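Local atomic coordinates of protection of telomeres protein 1 (Schizosaccharomyces pombe, PDB entry 5USO), a protein that binds single-stranded telomeric DNA, protects the 3'-end telomeric overhang and regulates telomerase and telomere length. Residues Asn41-Pro46 with Gly100-Ile105; Asn91-Ile96 with Ile105-Ser110. The protein carries 1 engineered substitution. All blocks are in the same frame, centred on the assembly; numbering follows the deposited sequence.

Contact 1. Residues Asn41-Pro46 with Gly100-Ile105; sequences NELFFP and GYLECI. With nucleotides of chain B.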
# COMPACT_ATOMS: atom_id res chain seq x y z
N ASN A 41 0.63 3.54 11.93
CA ASN A 41 2.03 3.89 11.84
C ASN A 41 2.14 5.39 12.05
O ASN A 41 1.49 6.16 11.36
CB ASN A 41 2.64 3.50 10.49
CG ASN A 41 4.17 3.65 10.47
OD1 ASN A 41 4.69 4.73 10.71
ND2 ASN A 41 4.87 2.57 10.17
N GLU A 42 3.00 5.83 12.96
CA GLU A 42 3.20 7.26 13.20
C GLU A 42 3.59 8.12 11.98
O GLU A 42 3.34 9.31 11.98
CB GLU A 42 4.21 7.46 14.33
CG GLU A 42 5.60 6.93 14.02
CD GLU A 42 6.62 7.20 15.12
OE1 GLU A 42 7.65 7.81 14.83
OE2 GLU A 42 6.40 6.79 16.28
N LEU A 43 4.26 7.55 10.97
CA LEU A 43 4.62 8.27 9.79
C LEU A 43 3.52 8.33 8.71
O LEU A 43 3.74 8.96 7.70
CB LEU A 43 5.89 7.64 9.22
CG LEU A 43 7.08 7.78 10.16
CD1 LEU A 43 8.31 7.07 9.64
CD2 LEU A 43 7.35 9.24 10.43
N PHE A 44 2.38 7.66 8.88
CA PHE A 44 1.33 7.77 7.89
C PHE A 44 0.54 9.06 8.07
O PHE A 44 0.51 9.65 9.16
CB PHE A 44 0.38 6.57 7.96
CG PHE A 44 1.03 5.24 7.66
CD1 PHE A 44 2.30 5.18 7.10
CD2 PHE A 44 0.38 4.06 7.94
CE1 PHE A 44 2.90 3.96 6.83
CE2 PHE A 44 0.97 2.84 7.67
CZ PHE A 44 2.23 2.79 7.12
N PHE A 45 -0.08 9.50 6.99
CA PHE A 45 -0.86 10.73 7.03
C PHE A 45 -2.15 10.50 7.82
O PHE A 45 -2.80 9.46 7.65
CB PHE A 45 -1.19 11.18 5.61
CG PHE A 45 -1.89 12.51 5.53
CD1 PHE A 45 -1.17 13.69 5.54
CD2 PHE A 45 -3.27 12.57 5.45
CE1 PHE A 45 -1.82 14.91 5.47
CE2 PHE A 45 -3.92 13.79 5.38
CZ PHE A 45 -3.19 14.96 5.39
N PRO A 46 -2.54 11.43 8.68
CA PRO A 46 -3.79 11.25 9.44
C PRO A 46 -5.01 11.67 8.64
O PRO A 46 -5.31 12.86 8.54
CB PRO A 46 -3.58 12.14 10.67
CG PRO A 46 -2.75 13.27 10.14
CD PRO A 46 -1.86 12.68 9.06
N GLY A 100 7.57 14.69 5.36
CA GLY A 100 7.88 13.77 6.43
C GLY A 100 7.04 12.51 6.47
O GLY A 100 7.22 11.70 7.38
N TYR A 101 6.13 12.33 5.52
CA TYR A 101 5.23 11.18 5.54
C TYR A 101 5.86 10.00 4.82
O TYR A 101 6.43 10.16 3.73
CB TYR A 101 3.88 11.53 4.91
CG TYR A 101 3.12 12.58 5.69
CD1 TYR A 101 2.62 12.31 6.95
CD2 TYR A 101 2.91 13.85 5.15
CE1 TYR A 101 1.93 13.27 7.66
CE2 TYR A 101 2.22 14.81 5.86
CZ TYR A 101 1.73 14.52 7.11
OH TYR A 101 1.04 15.48 7.82
N LEU A 102 5.75 8.82 5.42
CA LEU A 102 6.27 7.60 4.84
C LEU A 102 5.45 7.18 3.63
O LEU A 102 4.22 7.29 3.62
CB LEU A 102 6.25 6.49 5.89
CG LEU A 102 6.96 5.16 5.61
CD1 LEU A 102 8.45 5.35 5.41
CD2 LEU A 102 6.70 4.22 6.78
N GLU A 103 6.11 6.66 2.62
CA GLU A 103 5.47 6.10 1.44
C GLU A 103 6.36 5.05 0.84
O GLU A 103 7.49 4.94 1.18
CB GLU A 103 5.12 7.14 0.39
CG GLU A 103 6.25 7.94 -0.14
CD GLU A 103 5.86 8.85 -1.28
OE1 GLU A 103 6.73 9.51 -1.80
OE2 GLU A 103 4.72 8.90 -1.66
N CYS A 104 5.82 4.25 -0.03
CA CYS A 104 6.61 3.26 -0.64
C CYS A 104 6.62 3.40 -2.19
O CYS A 104 5.75 3.98 -2.76
CB CYS A 104 6.22 1.92 -0.07
SG CYS A 104 5.16 0.98 -1.06
N ILE A 105 7.69 2.93 -2.81
CA ILE A 105 7.92 3.10 -4.23
C ILE A 105 8.35 1.83 -4.94
O ILE A 105 9.12 1.06 -4.42
CB ILE A 105 9.07 4.10 -4.50
CG1 ILE A 105 9.06 5.30 -3.57
CG2 ILE A 105 9.03 4.61 -5.90
CD1 ILE A 105 7.90 6.24 -3.73
P DA B 5 -3.63 17.45 -0.35
OP1 DA B 5 -4.34 18.35 -1.27
OP2 DA B 5 -3.05 17.96 0.90
O5' DA B 5 -4.58 16.25 0.04
C5' DA B 5 -4.88 15.22 -0.91
C4' DA B 5 -5.54 14.05 -0.23
O4' DA B 5 -4.56 13.05 0.11
C3' DA B 5 -6.26 14.40 1.07
O3' DA B 5 -7.48 13.65 1.15
C2' DA B 5 -5.25 14.02 2.14
C1' DA B 5 -4.41 12.92 1.51
N9 DA B 5 -2.98 12.98 1.80
C8 DA B 5 -2.21 14.11 1.93
N7 DA B 5 -0.94 13.85 2.14
C5 DA B 5 -0.87 12.47 2.13
C6 DA B 5 0.19 11.57 2.30
N6 DA B 5 1.45 11.95 2.52
N1 DA B 5 -0.08 10.25 2.26
C2 DA B 5 -1.34 9.87 2.03
N3 DA B 5 -2.43 10.61 1.85
C4 DA B 5 -2.12 11.92 1.92
P DG B 2 9.36 14.51 -12.07
OP1 DG B 2 9.08 15.24 -13.32
OP2 DG B 2 10.28 15.08 -11.07
O5' DG B 2 7.99 14.20 -11.33
C5' DG B 2 6.88 13.65 -12.02
C4' DG B 2 5.72 13.58 -11.07
O4' DG B 2 5.80 12.35 -10.31
C3' DG B 2 5.70 14.70 -10.03
O3' DG B 2 4.93 15.75 -10.61
C2' DG B 2 5.12 14.03 -8.80
C1' DG B 2 5.45 12.56 -8.96
N9 DG B 2 6.53 12.06 -8.13
C8 DG B 2 7.84 11.87 -8.50
N7 DG B 2 8.56 11.34 -7.55
C5 DG B 2 7.68 11.14 -6.51
C6 DG B 2 7.88 10.60 -5.21
O6 DG B 2 8.93 10.16 -4.72
N1 DG B 2 6.71 10.60 -4.46
C2 DG B 2 5.50 11.05 -4.90
N2 DG B 2 4.48 10.96 -4.04
N3 DG B 2 5.29 11.56 -6.11
C4 DG B 2 6.41 11.58 -6.85

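Contact 2. Residues Asn91-Ile96 with Ile105-Ser110; sequences NVRTKI and ILHGDS. With nucleotides of chain B.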
# COMPACT_ATOMS: atom_id res chain seq x y z
N ASN A 91 9.49 -6.59 -1.30
CA ASN A 91 10.77 -5.93 -1.50
C ASN A 91 10.61 -4.54 -2.11
O ASN A 91 11.45 -4.09 -2.89
CB ASN A 91 11.71 -6.80 -2.34
CG ASN A 91 11.97 -8.15 -1.72
OD1 ASN A 91 12.22 -8.26 -0.52
ND2 ASN A 91 11.89 -9.20 -2.53
N VAL A 92 9.53 -3.86 -1.75
CA VAL A 92 9.34 -2.48 -2.19
C VAL A 92 10.21 -1.56 -1.34
O VAL A 92 10.62 -1.89 -0.23
CB VAL A 92 7.86 -2.07 -2.12
CG1 VAL A 92 7.02 -2.99 -3.00
CG2 VAL A 92 7.35 -2.09 -0.69
N ARG A 93 10.49 -0.38 -1.89
CA ARG A 93 11.33 0.61 -1.23
C ARG A 93 10.45 1.61 -0.48
O ARG A 93 9.42 2.04 -0.98
CB ARG A 93 12.19 1.35 -2.25
CG ARG A 93 12.99 2.52 -1.69
CD ARG A 93 13.69 3.29 -2.80
NE ARG A 93 14.87 2.60 -3.30
CZ ARG A 93 16.09 2.71 -2.77
NH1 ARG A 93 16.29 3.48 -1.71
NH2 ARG A 93 17.10 2.04 -3.29
N THR A 94 10.88 1.96 0.73
CA THR A 94 10.20 2.96 1.55
C THR A 94 11.03 4.24 1.59
O THR A 94 12.26 4.19 1.70
CB THR A 94 9.98 2.46 2.98
OG1 THR A 94 11.25 2.29 3.63
CG2 THR A 94 9.23 1.13 2.98
N LYS A 95 10.35 5.38 1.49
CA LYS A 95 11.00 6.68 1.57
C LYS A 95 10.12 7.63 2.37
O LYS A 95 9.00 7.30 2.75
CB LYS A 95 11.30 7.25 0.18
CG LYS A 95 10.07 7.41 -0.71
CD LYS A 95 10.27 8.51 -1.76
CE LYS A 95 9.95 9.89 -1.20
NZ LYS A 95 9.96 10.95 -2.25
N ILE A 96 10.65 8.83 2.60
CA ILE A 96 9.94 9.91 3.26
C ILE A 96 9.64 10.97 2.22
O ILE A 96 10.54 11.42 1.50
CB ILE A 96 10.77 10.49 4.42
CG1 ILE A 96 10.78 9.53 5.61
CG2 ILE A 96 10.26 11.86 4.85
CD1 ILE A 96 9.42 9.30 6.27
N ILE A 105 7.69 2.93 -2.81
CA ILE A 105 7.92 3.10 -4.23
C ILE A 105 8.35 1.83 -4.94
O ILE A 105 9.12 1.06 -4.42
CB ILE A 105 9.07 4.10 -4.50
CG1 ILE A 105 9.06 5.30 -3.57
CG2 ILE A 105 9.03 4.61 -5.90
CD1 ILE A 105 7.90 6.24 -3.73
N LEU A 106 7.83 1.66 -6.14
CA LEU A 106 8.19 0.55 -7.02
C LEU A 106 8.83 1.16 -8.26
O LEU A 106 8.14 1.50 -9.23
CB LEU A 106 6.97 -0.30 -7.39
CG LEU A 106 6.46 -1.28 -6.33
CD1 LEU A 106 5.73 -0.56 -5.22
CD2 LEU A 106 5.57 -2.34 -6.97
N HIS A 107 10.15 1.32 -8.23
CA HIS A 107 10.88 1.83 -9.37
C HIS A 107 10.97 0.78 -10.48
O HIS A 107 10.88 -0.43 -10.23
CB HIS A 107 12.30 2.25 -8.97
CG HIS A 107 12.35 3.46 -8.10
ND1 HIS A 107 12.24 4.74 -8.60
CD2 HIS A 107 12.52 3.59 -6.76
CE1 HIS A 107 12.32 5.61 -7.60
NE2 HIS A 107 12.49 4.94 -6.48
N GLY A 108 11.15 1.25 -11.71
CA GLY A 108 11.43 0.33 -12.80
C GLY A 108 12.70 -0.46 -12.52
O GLY A 108 13.70 0.08 -12.05
N ASP A 109 12.63 -1.76 -12.80
CA ASP A 109 13.73 -2.68 -12.49
C ASP A 109 13.86 -3.71 -13.61
O ASP A 109 13.68 -4.91 -13.42
CB ASP A 109 13.50 -3.35 -11.14
CG ASP A 109 14.70 -4.17 -10.68
OD1 ASP A 109 15.77 -4.07 -11.31
OD2 ASP A 109 14.56 -4.92 -9.69
N SER A 110 14.20 -3.23 -14.81
CA SER A 110 14.38 -4.13 -15.95
C SER A 110 15.51 -5.12 -15.71
O SER A 110 15.48 -6.24 -16.24
CB SER A 110 14.64 -3.33 -17.22
OG SER A 110 13.52 -2.51 -17.55
O5' DG B 1 14.04 13.24 -13.08
C5' DG B 1 13.44 12.14 -12.37
C4' DG B 1 11.99 12.02 -12.78
O4' DG B 1 11.66 10.63 -12.98
C3' DG B 1 10.99 12.54 -11.75
O3' DG B 1 9.88 13.09 -12.45
C2' DG B 1 10.61 11.29 -10.99
C1' DG B 1 10.63 10.25 -12.09
N9 DG B 1 10.91 8.89 -11.65
C8 DG B 1 11.41 8.48 -10.44
N7 DG B 1 11.58 7.19 -10.37
C5 DG B 1 11.16 6.72 -11.60
C6 DG B 1 11.11 5.39 -12.10
O6 DG B 1 11.43 4.34 -11.54
N1 DG B 1 10.63 5.36 -13.41
C2 DG B 1 10.25 6.46 -14.13
N2 DG B 1 9.81 6.23 -15.38
N3 DG B 1 10.29 7.70 -13.67
C4 DG B 1 10.76 7.75 -12.41
P DG B 2 9.36 14.51 -12.07
OP1 DG B 2 9.08 15.24 -13.32
OP2 DG B 2 10.28 15.08 -11.07
O5' DG B 2 7.99 14.20 -11.33
C5' DG B 2 6.88 13.65 -12.02
C4' DG B 2 5.72 13.58 -11.07
O4' DG B 2 5.80 12.35 -10.31
C3' DG B 2 5.70 14.70 -10.03
O3' DG B 2 4.93 15.75 -10.61
C2' DG B 2 5.12 14.03 -8.80
C1' DG B 2 5.45 12.56 -8.96
N9 DG B 2 6.53 12.06 -8.13
C8 DG B 2 7.84 11.87 -8.50
N7 DG B 2 8.56 11.34 -7.55
C5 DG B 2 7.68 11.14 -6.51
C6 DG B 2 7.88 10.60 -5.21
O6 DG B 2 8.93 10.16 -4.72
N1 DG B 2 6.71 10.60 -4.46
C2 DG B 2 5.50 11.05 -4.90
N2 DG B 2 4.48 10.96 -4.04
N3 DG B 2 5.29 11.56 -6.11
C4 DG B 2 6.41 11.58 -6.85

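Contact 1. Residues Asn41-Pro46 with Gly100-Ile105
F45 and Y101 meet in a T-shaped (edge-to-face) stack: the CD1 edge of F45 lies over the rim of the Y101 face, F45 CD1 to Y101 CZ 3.4 Å, the planes at 68°. With CG anti to the backbone N (chi1 -175°), the F45 ring lies flat against the base of DA5 of chain B, C8 of the adenine over its centre, while CD of P46 lies over the opposite face, toward its rim. Y101 instead touches the exocyclic amine of that adenine, CB to N6 3.4 Å. E103 OE1 accepts from N1 of DG2 of chain B (2.9 Å, nearly straight) and OE2 from N2, R66 being the salt-bridge partner of OE2. The tight part lies around L43 and L102: L102 N donates to L43 O (3.0 Å), L43 CB packs on L102 CB at 3.5 Å, and L102 CD2 reaches F44 CE1, apolar groups suiting this buried side. An Asx turn, L43 N to N41 OD1, braces the type I turn N41-F44; the backbone O atoms of L6 and I9 accept from N41 ND2. Packing is looser toward G100 and at the partly exposed P46. Aromatic stacking on unpaired bases, here by F45, is characteristic of single-stranded DNA-binding OB folds.

Contact 2. Residues Asn91-Ile96 with Ile105-Ser110
R93 and I105 form an antiparallel hydrogen-bonded pair, I105 N to R93 O at 2.7 Å and R93 N to I105 O at 3.2 Å, tying strand 86-96 to strand 102-106. The two strands make a beta hairpin of the OB fold, and after L106 the second strand gives way to a loop that meets the 5' end of the DNA. K95 crosses I105 at a slant, its CG 3.7 Å from I105 CG1, so the aliphatic part of the lysine packs on a branched apolar neighbour while its amino group goes on to the DNA. The lysine chain bends at chi3 (-84°), and NZ reaches O6 of DG2 of chain B at 2.8 Å, a cation well suited to a guanine carbonyl. V92 and L106 fill a buried apolar patch, V92 CG1 to L106 CD1 3.5 Å, beside F17 and L69. R93 is exposed; its CD approaches the edge of the H107 ring and the guanidinium stands steeply to that ring, the planes 72° apart. I105 CG2 sits over one face of H107, toward its rim, and W70 meets the imidazole nearly parallel. O6 of DG1 of chain B is gripped twice, by H107 ND1 at 3.1 Å and by the backbone N of G108, also at 3.1 Å.

Contacts 1 and 2 lie about 15 Å apart, centre to centre, within the single-stranded DNA-binding domain. Strand 102-106 belongs to both, I105 being common to them, and its neighbour in the sheet, strand 86-96, supplies the other half of contact 2. Along the chain the segments alternate: 41-46, 91-96, 100-105, 105-110. The loop of contact 1 lies by the start of strand 102-106, and contact 2 occupies its end. Between them E103 of contact 1 and K95 of contact 2 form a long, weak ion pair. Residues just before and just after strand 102-106 thus meet DA5 and DG1 respectively, with DG2 held between them by E103 and K95.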